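Local coordinates for protein peptidase S15/CocE/NonD (Thaumarchaeota archaeon SCGC AB-539-E09, PDB 4PF1) that probably cleaves residues from the amino-terminal end of peptides, as a serine aminopeptidase with an alpha/beta-hydrolase fold, at residues 101-106 / 161-166; 36-41 / 111-116; 143-148 / 153-158. One frame throughout, in Å; residues are numbered along the deposited sequence.

All three contacts gather around one end of the mixed sheet of the alpha/beta-hydrolase fold, their centres about 13 Å (1 and 2), 14 Å (1 and 3) and 17 Å (2 and 3) apart. Along the chain 36-41 comes first, then 101-106, 111-116, 143-148, 153-158 and 161-166, so contacts 1 and 2 interlace and contact 3 falls between the two halves of contact 1. Strand 100-105, helix 133-147 and strand 154-160 follow in turn up to S161, the probable nucleophile, after which helix 162-169 begins. The contacts also touch: V102 packs on L144, E37 and I39 on W143, and the hydroxyls of Y116 and Y162 probably hydrogen-bond, tying sheet edge, crossover and probable active-site helix together.

Contact 1: residues 101-106 / 161-166; sequences IVYQDV and SYEGYT
Just beyond the nucleophile elbow, the start of helix 162-169 meets the chain just past strand 100-105, where V106 and T166 touch, CG1 of V106 lying 4.0 Å from CG2 of T166. A threonine serves two needs here. Its chi1 of 62° sets CG2 anti to the carbonyl carbon, where it meets the valine, while OG1 is left to find its main polar partner in R66. H133 of helix 133-147 packs on both V106 and T166, so this methyl contact is buried on a further side.

The elbow itself is the sharp turn between strand 154-160 and the helix. There S161, probably the nucleophile of a triad with H328 and D295, has phi 61° and psi -118°, a strained backbone usual for this family. G164 follows in the first turn, where a beta-carbon would press against the carbonyl oxygen of S161.

The second meeting point is looser. E163 OE1 lies 4.4 Å from CE2 of Y103, approaching the ring obliquely. The hydroxyl of Y103 is held by N91. E163 OE2 has a salt bridge to R74 and a hydrogen bond to T67, which probably offset the cost of burying a carboxylate beside an aromatic ring.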
loop_
_atom_site.group_PDB
_atom_site.type_symbol
_atom_site.label_atom_id
_atom_site.label_comp_id
_atom_site.label_asym_id
_atom_site.label_seq_id
_atom_site.Cartn_x
_atom_site.Cartn_y
_atom_site.Cartn_z
ATOM N N ILE A 101 35.458 -5.957 -11.123
ATOM C CA ILE A 101 34.805 -4.715 -10.705
ATOM C C ILE A 101 35.618 -4.077 -9.578
ATOM O O ILE A 101 35.866 -4.713 -8.548
ATOM C CB ILE A 101 33.318 -4.948 -10.320
ATOM C CG1 ILE A 101 32.545 -5.589 -11.504
ATOM C CG2 ILE A 101 32.655 -3.629 -9.874
ATOM C CD1 ILE A 101 31.461 -6.516 -11.120
ATOM N N VAL A 102 36.069 -2.829 -9.799
ATOM C CA VAL A 102 36.920 -2.116 -8.849
ATOM C C VAL A 102 36.271 -0.800 -8.402
ATOM O O VAL A 102 35.900 0.027 -9.238
ATOM C CB VAL A 102 38.345 -1.869 -9.435
ATOM C CG1 VAL A 102 39.214 -1.085 -8.463
ATOM C CG2 VAL A 102 39.026 -3.180 -9.819
ATOM N N TYR A 103 36.180 -0.599 -7.076
ATOM C CA TYR A 103 35.687 0.636 -6.466
ATOM C C TYR A 103 36.764 1.209 -5.579
ATOM O O TYR A 103 37.323 0.492 -4.742
ATOM C CB TYR A 103 34.389 0.402 -5.678
ATOM C CG TYR A 103 33.149 0.534 -6.530
ATOM C CD1 TYR A 103 32.811 -0.446 -7.462
ATOM C CD2 TYR A 103 32.324 1.650 -6.428
ATOM C CE1 TYR A 103 31.692 -0.311 -8.278
ATOM C CE2 TYR A 103 31.186 1.784 -7.221
ATOM C CZ TYR A 103 30.878 0.803 -8.150
ATOM O OH TYR A 103 29.778 0.934 -8.954
ATOM N N GLN A 104 37.096 2.485 -5.780
ATOM C CA GLN A 104 38.153 3.118 -5.009
ATOM C C GLN A 104 37.650 4.361 -4.304
ATOM O O GLN A 104 36.961 5.180 -4.917
ATOM C CB GLN A 104 39.345 3.470 -5.926
ATOM C CG GLN A 104 40.522 4.129 -5.198
ATOM C CD GLN A 104 41.594 4.584 -6.146
ATOM O OE1 GLN A 104 41.419 5.543 -6.908
ATOM N NE2 GLN A 104 42.744 3.937 -6.086
ATOM N N ASP A 105 38.026 4.526 -3.019
ATOM C CA ASP A 105 37.716 5.746 -2.283
ATOM C C ASP A 105 38.597 6.856 -2.833
ATOM O O ASP A 105 39.818 6.675 -2.924
ATOM C CB ASP A 105 37.960 5.571 -0.767
ATOM C CG ASP A 105 36.960 4.700 -0.021
ATOM O OD1 ASP A 105 35.746 4.806 -0.310
ATOM O OD2 ASP A 105 37.381 3.989 0.917
ATOM N N VAL A 106 37.993 7.979 -3.263
ATOM C CA VAL A 106 38.768 9.117 -3.771
ATOM C C VAL A 106 39.611 9.693 -2.624
ATOM O O VAL A 106 39.295 9.459 -1.451
ATOM C CB VAL A 106 37.896 10.216 -4.446
ATOM C CG1 VAL A 106 37.162 9.675 -5.671
ATOM C CG2 VAL A 106 36.922 10.852 -3.454
ATOM N N SER A 161 26.898 10.830 -11.516
ATOM C CA SER A 161 26.993 12.017 -10.647
ATOM C C SER A 161 28.472 12.357 -10.335
ATOM O O SER A 161 29.228 12.642 -11.269
ATOM C CB SER A 161 26.182 11.808 -9.370
ATOM O OG SER A 161 25.841 13.039 -8.761
ATOM N N TYR A 162 28.887 12.305 -9.039
ATOM C CA TYR A 162 30.281 12.534 -8.626
ATOM C C TYR A 162 31.179 11.451 -9.234
ATOM O O TYR A 162 32.290 11.746 -9.671
ATOM C CB TYR A 162 30.396 12.532 -7.091
ATOM C CG TYR A 162 31.588 13.289 -6.534
ATOM C CD1 TYR A 162 32.887 12.811 -6.708
ATOM C CD2 TYR A 162 31.411 14.407 -5.725
ATOM C CE1 TYR A 162 33.982 13.470 -6.148
ATOM C CE2 TYR A 162 32.498 15.074 -5.162
ATOM C CZ TYR A 162 33.782 14.594 -5.365
ATOM O OH TYR A 162 34.855 15.242 -4.800
ATOM N N GLU A 163 30.670 10.203 -9.301
ATOM C CA GLU A 163 31.380 9.077 -9.916
ATOM C C GLU A 163 31.472 9.274 -11.436
ATOM O O GLU A 163 32.357 8.716 -12.074
ATOM C CB GLU A 163 30.700 7.743 -9.573
ATOM C CG GLU A 163 30.736 7.418 -8.087
ATOM C CD GLU A 163 29.918 6.220 -7.644
ATOM O OE1 GLU A 163 29.298 5.558 -8.505
ATOM O OE2 GLU A 163 29.898 5.943 -6.424
ATOM N N GLY A 164 30.565 10.083 -11.985
ATOM C CA GLY A 164 30.570 10.470 -13.390
ATOM C C GLY A 164 31.617 11.534 -13.638
ATOM O O GLY A 164 32.282 11.526 -14.674
ATOM N N TYR A 165 31.782 12.450 -12.660
ATOM C CA TYR A 165 32.799 13.505 -12.677
ATOM C C TYR A 165 34.193 12.868 -12.633
ATOM O O TYR A 165 35.066 13.272 -13.396
ATOM C CB TYR A 165 32.588 14.481 -11.491
ATOM C CG TYR A 165 33.764 15.391 -11.199
ATOM C CD1 TYR A 165 33.919 16.599 -11.869
ATOM C CD2 TYR A 165 34.697 15.065 -10.217
ATOM C CE1 TYR A 165 34.995 17.444 -11.599
ATOM C CE2 TYR A 165 35.788 15.894 -9.952
ATOM C CZ TYR A 165 35.924 17.090 -10.637
ATOM O OH TYR A 165 36.973 17.932 -10.363
ATOM N N THR A 166 34.388 11.849 -11.761
ATOM C CA THR A 166 35.680 11.156 -11.650
ATOM C C THR A 166 35.963 10.357 -12.926
ATOM O O THR A 166 37.116 10.272 -13.330
ATOM C CB THR A 166 35.756 10.277 -10.397
ATOM O OG1 THR A 166 34.754 9.269 -10.455
ATOM C CG2 THR A 166 35.637 11.078 -9.105
#

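Contact 2: residues 36-41 / 111-116; sequences EEMIPM and GSEGGY
M38 reaches from the outermost strand of the sheet, 32-40, to G111 in the long loop that leads from strand 100-105 to helix 133-147. The close part of the contact is small: the methyl carbon CE of M38 lies 3.4 Å from the carbonyl oxygen of G111, and SD of M38 is 3.7 Å from the same oxygen. The side chain bends at both chi2 (-70°) and chi3 (-80°), which folds the thioether over instead of letting it run straight out. Methionine suits such an edge because it is long, flexible and apolar, and its sulfur and methyl meet the carbonyl oxygen of G111, a backbone atom.

On the looser side, E113 OE2 is 4.3 Å from CE of M38. M38 is exposed and E113 partly so, and here the contact gives way to solvent. The other carboxylate oxygen, E113 OE1, accepts a hydrogen bond from the backbone N of K46.

The loop has polar bonds of its own to the neighbouring chain. S112 OG hydrogen-bonds to the carbonyl oxygen of D105 and to the backbone N of N48, and D105 OD2 bonds to G111 N. Further on, Y116 N bonds to S17 of the second subunit. With no hydrogen bond between 36-41 and 111-116, M38 probably contributes dispersion and a weak attraction between its polarised methyl group and the carbonyl oxygen.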
loop_
_atom_site.group_PDB
_atom_site.type_symbol
_atom_site.label_atom_id
_atom_site.label_comp_id
_atom_site.label_asym_id
_atom_site.label_seq_id
_atom_site.Cartn_x
_atom_site.Cartn_y
_atom_site.Cartn_z
ATOM N N GLU A 36 41.298 -6.096 -0.953
ATOM C CA GLU A 36 41.321 -4.741 -0.399
ATOM C C GLU A 36 42.757 -4.233 -0.399
ATOM O O GLU A 36 43.623 -4.819 0.261
ATOM C CB GLU A 36 40.706 -4.713 1.009
ATOM C CG GLU A 36 39.244 -5.141 1.025
ATOM C CD GLU A 36 38.571 -5.134 2.384
ATOM O OE1 GLU A 36 39.124 -5.743 3.330
ATOM O OE2 GLU A 36 37.457 -4.574 2.485
ATOM N N GLU A 37 43.032 -3.198 -1.207
ATOM C CA GLU A 37 44.392 -2.693 -1.365
ATOM C C GLU A 37 44.504 -1.199 -1.102
ATOM O O GLU A 37 43.654 -0.422 -1.537
ATOM C CB GLU A 37 44.917 -3.004 -2.782
ATOM C CG GLU A 37 44.990 -4.489 -3.115
ATOM C CD GLU A 37 46.122 -5.270 -2.471
ATOM O OE1 GLU A 37 47.130 -4.647 -2.069
ATOM O OE2 GLU A 37 46.010 -6.514 -2.397
ATOM N N MET A 38 45.575 -0.797 -0.406
ATOM C CA MET A 38 45.894 0.607 -0.167
ATOM C C MET A 38 46.985 0.991 -1.170
ATOM O O MET A 38 48.175 0.804 -0.901
ATOM C CB MET A 38 46.326 0.846 1.299
ATOM C CG MET A 38 45.179 0.746 2.301
ATOM S SD MET A 38 43.978 2.106 2.187
ATOM C CE MET A 38 44.848 3.401 3.083
ATOM N N ILE A 39 46.563 1.413 -2.383
ATOM C CA ILE A 39 47.478 1.730 -3.481
ATOM C C ILE A 39 48.178 3.074 -3.231
ATOM O O ILE A 39 47.507 4.102 -3.096
ATOM C CB ILE A 39 46.767 1.704 -4.872
ATOM C CG1 ILE A 39 46.108 0.330 -5.145
ATOM C CG2 ILE A 39 47.753 2.076 -5.995
ATOM C CD1 ILE A 39 45.174 0.295 -6.372
ATOM N N PRO A 40 49.532 3.090 -3.213
ATOM C CA PRO A 40 50.238 4.364 -3.016
ATOM C C PRO A 40 50.279 5.190 -4.298
ATOM O O PRO A 40 50.630 4.674 -5.364
ATOM C CB PRO A 40 51.649 3.939 -2.575
ATOM C CG PRO A 40 51.664 2.428 -2.603
ATOM C CD PRO A 40 50.479 1.972 -3.374
ATOM N N MET A 41 49.931 6.484 -4.189
ATOM C CA MET A 41 49.982 7.416 -5.315
ATOM C C MET A 41 51.422 7.929 -5.479
ATOM O O MET A 41 52.286 7.570 -4.675
ATOM C CB MET A 41 48.981 8.578 -5.110
ATOM C CG MET A 41 47.524 8.121 -4.957
ATOM S SD MET A 41 46.847 7.326 -6.438
ATOM C CE MET A 41 46.807 5.660 -5.932
ATOM N N GLY A 111 38.102 5.382 3.591
ATOM C CA GLY A 111 39.276 4.533 3.771
ATOM C C GLY A 111 40.575 5.091 3.230
ATOM O O GLY A 111 41.647 4.571 3.552
ATOM N N SER A 112 40.495 6.130 2.377
ATOM C CA SER A 112 41.673 6.724 1.743
ATOM C C SER A 112 42.322 7.803 2.598
ATOM O O SER A 112 41.652 8.469 3.392
ATOM C CB SER A 112 41.313 7.310 0.382
ATOM O OG SER A 112 41.033 6.292 -0.559
ATOM N N GLU A 113 43.638 7.986 2.401
ATOM C CA GLU A 113 44.439 9.014 3.059
ATOM C C GLU A 113 44.349 10.322 2.273
ATOM O O GLU A 113 43.691 10.376 1.225
ATOM C CB GLU A 113 45.911 8.559 3.156
ATOM C CG GLU A 113 46.151 7.412 4.117
ATOM C CD GLU A 113 47.537 6.798 4.052
ATOM O OE1 GLU A 113 48.338 7.201 3.178
ATOM O OE2 GLU A 113 47.822 5.906 4.882
ATOM N N GLY A 114 45.045 11.345 2.759
ATOM C CA GLY A 114 45.118 12.644 2.106
ATOM C C GLY A 114 44.008 13.597 2.480
ATOM O O GLY A 114 43.133 13.267 3.291
ATOM N N GLY A 115 44.072 14.792 1.899
ATOM C CA GLY A 115 43.086 15.841 2.106
ATOM C C GLY A 115 41.949 15.751 1.114
ATOM O O GLY A 115 42.122 15.223 0.007
ATOM N N TYR A 116 40.768 16.246 1.501
ATOM C CA TYR A 116 39.627 16.181 0.607
ATOM C C TYR A 116 39.207 17.561 0.126
ATOM O O TYR A 116 38.862 18.431 0.927
ATOM C CB TYR A 116 38.441 15.439 1.252
ATOM C CG TYR A 116 37.221 15.372 0.358
ATOM C CD1 TYR A 116 37.243 14.650 -0.832
ATOM C CD2 TYR A 116 36.070 16.094 0.662
ATOM C CE1 TYR A 116 36.141 14.624 -1.683
ATOM C CE2 TYR A 116 34.958 16.069 -0.180
ATOM C CZ TYR A 116 34.997 15.328 -1.349
ATOM O OH TYR A 116 33.911 15.296 -2.184
#

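Contact 3: residues 143-148 / 153-158; sequences WLVKNI and GRVAAI
V145, near the C-terminal end of helix 133-147, and V155, early in strand 154-160, make the apolar part of this contact: CG1 of V145 lies 3.8 Å from CG2 of V155. Both are beta-branched, and each offers the methyl that stands anti to its own carbonyl carbon; for V145 this follows from a chi1 of -64°. Valine, common in strands, suits position 155. The same V145 CG1 also rests 3.6 Å from the carbonyl oxygen of G153, so a short, branched apolar side chain lets V145 meet both G153 and V155 with one methyl. A177 adds a further apolar neighbour to V145.

The fold explains why these parts meet. Helix 133-147 is the connection of a beta-alpha-beta crossover from strand 100-105 to strand 154-160, which run parallel with strand 60-67 between them. G153, at the corner before the last strand, has phi 81°, a value glycine adopts readily. Beyond it the side chains alternate: V155 faces helix 133-147, whereas R154 and A156 turn to helix 347-365, where R154 forms a salt bridge with D366 just past that helix.

The polar interactions belong to the helix end. N147 ND2 donates a hydrogen bond of 2.8 Å to the carbonyl oxygen of W143, nearly straight at 165°, and N147 N reaches that oxygen as well. The side-chain amide therefore doubles the grip on one acceptor in the last turn. ND2 also sits 3.2 Å above one face of the W143 indole, displaced toward its rim, while the tryptophan itself packs on R35 of the outermost strand, 32-40.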
loop_
_atom_site.group_PDB
_atom_site.type_symbol
_atom_site.label_atom_id
_atom_site.label_comp_id
_atom_site.label_asym_id
_atom_site.label_seq_id
_atom_site.Cartn_x
_atom_site.Cartn_y
_atom_site.Cartn_z
ATOM N N TRP A 143 48.818 0.367 -11.283
ATOM C CA TRP A 143 48.928 -0.665 -10.253
ATOM C C TRP A 143 48.013 -1.855 -10.576
ATOM O O TRP A 143 48.446 -2.998 -10.459
ATOM C CB TRP A 143 48.587 -0.097 -8.866
ATOM C CG TRP A 143 48.909 -1.036 -7.736
ATOM C CD1 TRP A 143 50.043 -1.048 -6.980
ATOM C CD2 TRP A 143 48.096 -2.120 -7.258
ATOM N NE1 TRP A 143 49.985 -2.064 -6.054
ATOM C CE2 TRP A 143 48.805 -2.746 -6.211
ATOM C CE3 TRP A 143 46.837 -2.632 -7.624
ATOM C CZ2 TRP A 143 48.292 -3.845 -5.511
ATOM C CZ3 TRP A 143 46.337 -3.730 -6.941
ATOM C CH2 TRP A 143 47.061 -4.327 -5.902
ATOM N N LEU A 144 46.745 -1.580 -10.952
ATOM C CA LEU A 144 45.736 -2.603 -11.242
ATOM C C LEU A 144 46.173 -3.570 -12.354
ATOM O O LEU A 144 46.154 -4.779 -12.132
ATOM C CB LEU A 144 44.382 -1.964 -11.605
ATOM C CG LEU A 144 43.581 -1.343 -10.451
ATOM C CD1 LEU A 144 42.470 -0.454 -10.981
ATOM C CD2 LEU A 144 43.012 -2.411 -9.522
ATOM N N VAL A 145 46.587 -3.047 -13.534
ATOM C CA VAL A 145 46.992 -3.883 -14.678
ATOM C C VAL A 145 48.312 -4.652 -14.403
ATOM O O VAL A 145 48.554 -5.680 -15.038
ATOM C CB VAL A 145 47.067 -3.095 -16.018
ATOM C CG1 VAL A 145 45.693 -2.575 -16.428
ATOM C CG2 VAL A 145 48.094 -1.959 -15.959
ATOM N N LYS A 146 49.144 -4.158 -13.458
ATOM C CA LYS A 146 50.416 -4.794 -13.098
ATOM C C LYS A 146 50.265 -5.823 -11.972
ATOM O O LYS A 146 51.076 -6.746 -11.894
ATOM C CB LYS A 146 51.450 -3.737 -12.666
ATOM C CG LYS A 146 52.171 -3.045 -13.816
ATOM C CD LYS A 146 53.049 -1.911 -13.294
ATOM C CE LYS A 146 54.015 -1.388 -14.331
ATOM N NZ LYS A 146 53.364 -0.441 -15.271
ATOM N N ASN A 147 49.265 -5.655 -11.081
ATOM C CA ASN A 147 49.137 -6.528 -9.908
ATOM C C ASN A 147 47.915 -7.460 -9.921
ATOM O O ASN A 147 47.814 -8.319 -9.040
ATOM C CB ASN A 147 49.157 -5.702 -8.628
ATOM C CG ASN A 147 50.475 -5.008 -8.417
ATOM O OD1 ASN A 147 51.410 -5.567 -7.841
ATOM N ND2 ASN A 147 50.603 -3.801 -8.949
ATOM N N ILE A 148 47.009 -7.324 -10.909
ATOM C CA ILE A 148 45.864 -8.236 -11.019
ATOM C C ILE A 148 46.118 -9.157 -12.225
ATOM O O ILE A 148 46.007 -8.713 -13.372
ATOM C CB ILE A 148 44.486 -7.501 -11.080
ATOM C CG1 ILE A 148 44.299 -6.491 -9.902
ATOM C CG2 ILE A 148 43.319 -8.496 -11.171
ATOM C CD1 ILE A 148 44.462 -7.061 -8.413
ATOM N N GLY A 153 44.585 -6.573 -19.100
ATOM C CA GLY A 153 45.320 -5.314 -19.145
ATOM C C GLY A 153 44.530 -4.146 -19.704
ATOM O O GLY A 153 45.107 -3.094 -19.985
ATOM N N ARG A 154 43.203 -4.322 -19.878
ATOM C CA ARG A 154 42.312 -3.281 -20.410
ATOM C C ARG A 154 41.349 -2.805 -19.320
ATOM O O ARG A 154 40.836 -3.623 -18.553
ATOM C CB ARG A 154 41.541 -3.791 -21.638
ATOM C CG ARG A 154 42.439 -4.199 -22.802
ATOM C CD ARG A 154 41.620 -4.461 -24.042
ATOM N NE ARG A 154 42.408 -5.086 -25.101
ATOM C CZ ARG A 154 41.928 -5.394 -26.301
ATOM N NH1 ARG A 154 40.663 -5.128 -26.607
ATOM N NH2 ARG A 154 42.710 -5.966 -27.207
ATOM N N VAL A 155 41.147 -1.476 -19.219
ATOM C CA VAL A 155 40.316 -0.867 -18.174
ATOM C C VAL A 155 39.294 0.102 -18.786
ATOM O O VAL A 155 39.590 0.788 -19.767
ATOM C CB VAL A 155 41.206 -0.137 -17.106
ATOM C CG1 VAL A 155 40.358 0.552 -16.032
ATOM C CG2 VAL A 155 42.206 -1.093 -16.460
ATOM N N ALA A 156 38.095 0.161 -18.181
ATOM C CA ALA A 156 37.052 1.122 -18.518
ATOM C C ALA A 156 36.565 1.787 -17.244
ATOM O O ALA A 156 36.527 1.142 -16.197
ATOM C CB ALA A 156 35.900 0.440 -19.230
ATOM N N ALA A 157 36.234 3.082 -17.314
ATOM C CA ALA A 157 35.731 3.814 -16.158
ATOM C C ALA A 157 34.264 4.167 -16.355
ATOM O O ALA A 157 33.896 4.709 -17.399
ATOM C CB ALA A 157 36.556 5.070 -15.925
ATOM N N ILE A 158 33.410 3.786 -15.389
ATOM C CA ILE A 158 31.972 4.064 -15.439
ATOM C C ILE A 158 31.516 4.630 -14.082
ATOM O O ILE A 158 32.203 4.442 -13.071
ATOM C CB ILE A 158 31.127 2.813 -15.879
ATOM C CG1 ILE A 158 30.906 1.811 -14.716
ATOM C CG2 ILE A 158 31.718 2.129 -17.133
ATOM C CD1 ILE A 158 29.821 0.729 -14.976
#